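Local coordinates for RmpD (Hexulose-6-phosphate synthase) (Streptococcus mutans, PDB 3EXR), which is a TIM-barrel protein of the orotidine 5'-phosphate decarboxylase/HUMPS family, at residues A[69-80]-A[96-107]. Residues are numbered along the deposited sequence; the frame is centred on the assembly and turned at random.
Sequences DAGGTVAKNNAV and TMKAARKAIEDI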
# COMPACT_ATOMS: atom_id res chain seq x y z
N ASP A 69 -6.79 2.47 -2.97
CA ASP A 69 -8.24 2.49 -3.04
C ASP A 69 -8.78 3.18 -1.78
O ASP A 69 -8.03 3.40 -0.80
CB ASP A 69 -8.74 1.04 -3.13
CG ASP A 69 -10.14 0.90 -3.71
OD1 ASP A 69 -10.84 1.90 -3.98
OD2 ASP A 69 -10.59 -0.26 -3.84
N ALA A 70 -10.07 3.52 -1.80
CA ALA A 70 -10.67 4.31 -0.72
C ALA A 70 -9.86 5.58 -0.45
O ALA A 70 -9.53 5.92 0.70
CB ALA A 70 -10.83 3.46 0.56
N GLY A 71 -9.56 6.30 -1.54
CA GLY A 71 -8.67 7.44 -1.47
C GLY A 71 -9.15 8.53 -0.53
O GLY A 71 -8.36 9.07 0.23
N GLY A 72 -10.44 8.81 -0.55
CA GLY A 72 -11.00 9.84 0.31
C GLY A 72 -10.87 9.49 1.79
O GLY A 72 -10.55 10.35 2.61
N THR A 73 -11.12 8.24 2.12
CA THR A 73 -11.07 7.77 3.50
C THR A 73 -9.65 7.74 4.04
O THR A 73 -9.39 8.25 5.11
CB THR A 73 -11.73 6.36 3.62
OG1 THR A 73 -13.11 6.45 3.22
CG2 THR A 73 -11.69 5.82 5.06
N VAL A 74 -8.73 7.17 3.28
CA VAL A 74 -7.34 7.04 3.76
C VAL A 74 -6.69 8.45 3.89
O VAL A 74 -5.99 8.75 4.87
CB VAL A 74 -6.53 6.05 2.86
CG1 VAL A 74 -5.02 6.01 3.27
CG2 VAL A 74 -7.17 4.64 2.81
N ALA A 75 -6.96 9.31 2.91
CA ALA A 75 -6.47 10.70 2.96
C ALA A 75 -7.03 11.46 4.13
O ALA A 75 -6.29 12.08 4.89
CB ALA A 75 -6.77 11.44 1.66
N LYS A 76 -8.35 11.41 4.31
CA LYS A 76 -8.97 12.02 5.50
C LYS A 76 -8.40 11.47 6.80
O LYS A 76 -8.08 12.24 7.71
CB LYS A 76 -10.49 11.90 5.51
CG LYS A 76 -11.15 12.66 6.66
CD LYS A 76 -12.64 12.37 6.78
CE LYS A 76 -13.34 13.44 7.62
NZ LYS A 76 -14.80 13.13 7.72
N ASN A 77 -8.26 10.15 6.90
CA ASN A 77 -7.72 9.56 8.11
C ASN A 77 -6.34 10.05 8.50
O ASN A 77 -6.08 10.23 9.68
CB ASN A 77 -7.68 8.03 8.03
CG ASN A 77 -9.07 7.38 8.13
OD1 ASN A 77 -10.06 8.03 8.52
ND2 ASN A 77 -9.15 6.09 7.80
N ASN A 78 -5.47 10.26 7.51
CA ASN A 78 -4.13 10.75 7.80
C ASN A 78 -4.04 12.26 7.88
O ASN A 78 -3.21 12.75 8.62
CB ASN A 78 -3.13 10.19 6.79
CG ASN A 78 -2.88 8.73 7.02
OD1 ASN A 78 -2.07 8.36 7.87
ND2 ASN A 78 -3.61 7.88 6.30
N ALA A 79 -4.90 12.99 7.16
CA ALA A 79 -4.94 14.46 7.24
C ALA A 79 -5.43 14.91 8.62
O ALA A 79 -4.92 15.89 9.17
CB ALA A 79 -5.85 15.03 6.16
N VAL A 80 -6.40 14.20 9.20
CA VAL A 80 -6.86 14.60 10.53
C VAL A 80 -5.78 14.37 11.60
O VAL A 80 -5.81 15.02 12.63
CB VAL A 80 -8.19 13.93 10.93
CG1 VAL A 80 -9.29 14.29 9.96
CG2 VAL A 80 -8.03 12.43 11.07
N THR A 96 -9.74 7.41 -7.59
CA THR A 96 -9.16 7.22 -6.26
C THR A 96 -8.17 8.35 -5.91
O THR A 96 -8.19 8.92 -4.80
CB THR A 96 -8.44 5.87 -6.20
OG1 THR A 96 -9.41 4.81 -6.25
CG2 THR A 96 -7.64 5.72 -4.91
N MET A 97 -7.27 8.68 -6.85
CA MET A 97 -6.30 9.76 -6.61
C MET A 97 -6.98 11.13 -6.44
O MET A 97 -6.61 11.89 -5.56
CB MET A 97 -5.25 9.85 -7.72
CG MET A 97 -4.31 8.66 -7.80
SD MET A 97 -3.07 9.01 -9.03
CE MET A 97 -2.03 7.53 -8.97
N LYS A 98 -7.99 11.41 -7.25
CA LYS A 98 -8.75 12.67 -7.08
C LYS A 98 -9.46 12.71 -5.74
O LYS A 98 -9.48 13.76 -5.08
CB LYS A 98 -9.78 12.86 -8.20
CG LYS A 98 -9.25 13.41 -9.48
CD LYS A 98 -10.43 13.78 -10.41
CE LYS A 98 -9.93 14.28 -11.79
NZ LYS A 98 -10.82 13.83 -12.94
N ALA A 99 -10.06 11.60 -5.32
CA ALA A 99 -10.78 11.60 -4.04
C ALA A 99 -9.82 11.86 -2.88
O ALA A 99 -10.16 12.56 -1.93
CB ALA A 99 -11.53 10.28 -3.83
N ALA A 100 -8.61 11.31 -2.98
CA ALA A 100 -7.59 11.47 -1.96
C ALA A 100 -7.13 12.92 -1.94
O ALA A 100 -7.05 13.54 -0.87
CB ALA A 100 -6.42 10.54 -2.22
N ARG A 101 -6.88 13.49 -3.11
CA ARG A 101 -6.49 14.90 -3.19
C ARG A 101 -7.55 15.83 -2.61
O ARG A 101 -7.23 16.74 -1.84
CB ARG A 101 -6.15 15.34 -4.60
CG ARG A 101 -5.75 16.80 -4.66
CD ARG A 101 -5.24 17.24 -6.01
NE ARG A 101 -6.23 17.16 -7.06
CZ ARG A 101 -7.13 18.11 -7.33
NH1 ARG A 101 -7.18 19.22 -6.60
NH2 ARG A 101 -7.99 17.93 -8.34
N LYS A 102 -8.80 15.60 -2.99
CA LYS A 102 -9.90 16.42 -2.48
C LYS A 102 -10.00 16.34 -0.96
O LYS A 102 -10.21 17.35 -0.30
CB LYS A 102 -11.23 16.07 -3.16
CG LYS A 102 -11.30 16.46 -4.65
CD LYS A 102 -12.71 16.16 -5.27
CE LYS A 102 -12.67 16.17 -6.84
NZ LYS A 102 -13.88 15.56 -7.52
N ALA A 103 -9.82 15.14 -0.40
CA ALA A 103 -9.93 14.97 1.04
C ALA A 103 -8.79 15.63 1.81
O ALA A 103 -9.02 16.24 2.86
CB ALA A 103 -10.04 13.51 1.42
N ILE A 104 -7.56 15.52 1.29
CA ILE A 104 -6.43 16.07 2.01
C ILE A 104 -6.45 17.61 1.92
O ILE A 104 -6.12 18.28 2.88
CB ILE A 104 -5.06 15.44 1.62
CG1 ILE A 104 -4.01 15.73 2.69
CG2 ILE A 104 -4.63 15.88 0.25
CD1 ILE A 104 -2.82 14.76 2.69
N GLU A 105 -6.89 18.13 0.77
CA GLU A 105 -7.06 19.58 0.58
C GLU A 105 -8.17 20.14 1.46
O GLU A 105 -8.07 21.28 1.93
CB GLU A 105 -7.36 19.92 -0.87
CG GLU A 105 -6.15 19.87 -1.77
CD GLU A 105 -6.49 20.14 -3.22
OE1 GLU A 105 -7.66 20.43 -3.53
OE2 GLU A 105 -5.58 20.03 -4.05
N ASP A 106 -9.22 19.36 1.69
CA ASP A 106 -10.33 19.84 2.52
C ASP A 106 -9.88 20.11 3.95
O ASP A 106 -10.27 21.10 4.57
CB ASP A 106 -11.46 18.82 2.54
CG ASP A 106 -12.67 19.33 3.27
OD1 ASP A 106 -13.21 20.38 2.86
OD2 ASP A 106 -13.12 18.74 4.28
N ILE A 107 -9.02 19.23 4.49
CA ILE A 107 -8.54 19.38 5.86
C ILE A 107 -7.31 20.29 5.97
O ILE A 107 -7.15 21.04 6.94
CB ILE A 107 -8.28 17.97 6.49
CG1 ILE A 107 -9.61 17.31 6.90
CG2 ILE A 107 -7.31 18.06 7.68
CD1 ILE A 107 -10.42 18.08 7.92
O HOH W 1 -11.32 5.52 -4.04
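G71 and A100 bring two neighbouring outer helices of a TIM barrel almost backbone to backbone, a worked example of how small residues let helices pack closely. The helical segments 71-79 and 96-107, joined through barrel strand 85-89, run in nearly the same direction, their axes crossing at -28° and approaching to 7.1 Å. The tight part runs from G71 to A75 on one helix and along A100 and A103 on the other. There the CA atoms of G71 and A100 are 4.2 Å apart, and the CA-H of A100 is directed at the carbonyl O of G71 (CA to O 3.3 Å). One turn on, the A75 methyl presses on the O of A100, CB to O 3.3 Å, and also touches the methyls of A100 and A103. Beneath this row, M86 of strand 85-89 packs against A75, A100 and I104.

Further along, the CB of A79 meets CG1 of buried I104 at 4.0 Å, and the looser, exposed side is left to K76, V80 and I107. I107 places CG2 anti to its backbone N, which sets that methyl against A79 (CG2 to CB 3.7 Å), while its CG1 only grazes CG1 of V80. K76 lends its CB to A103 and carries its extended chain away. At the opposite end, T96 OG1 hydrogen-bonds OG1 of T93 and also, at 3.0 Å, a water that accepts from the G71 N (3.2 Å).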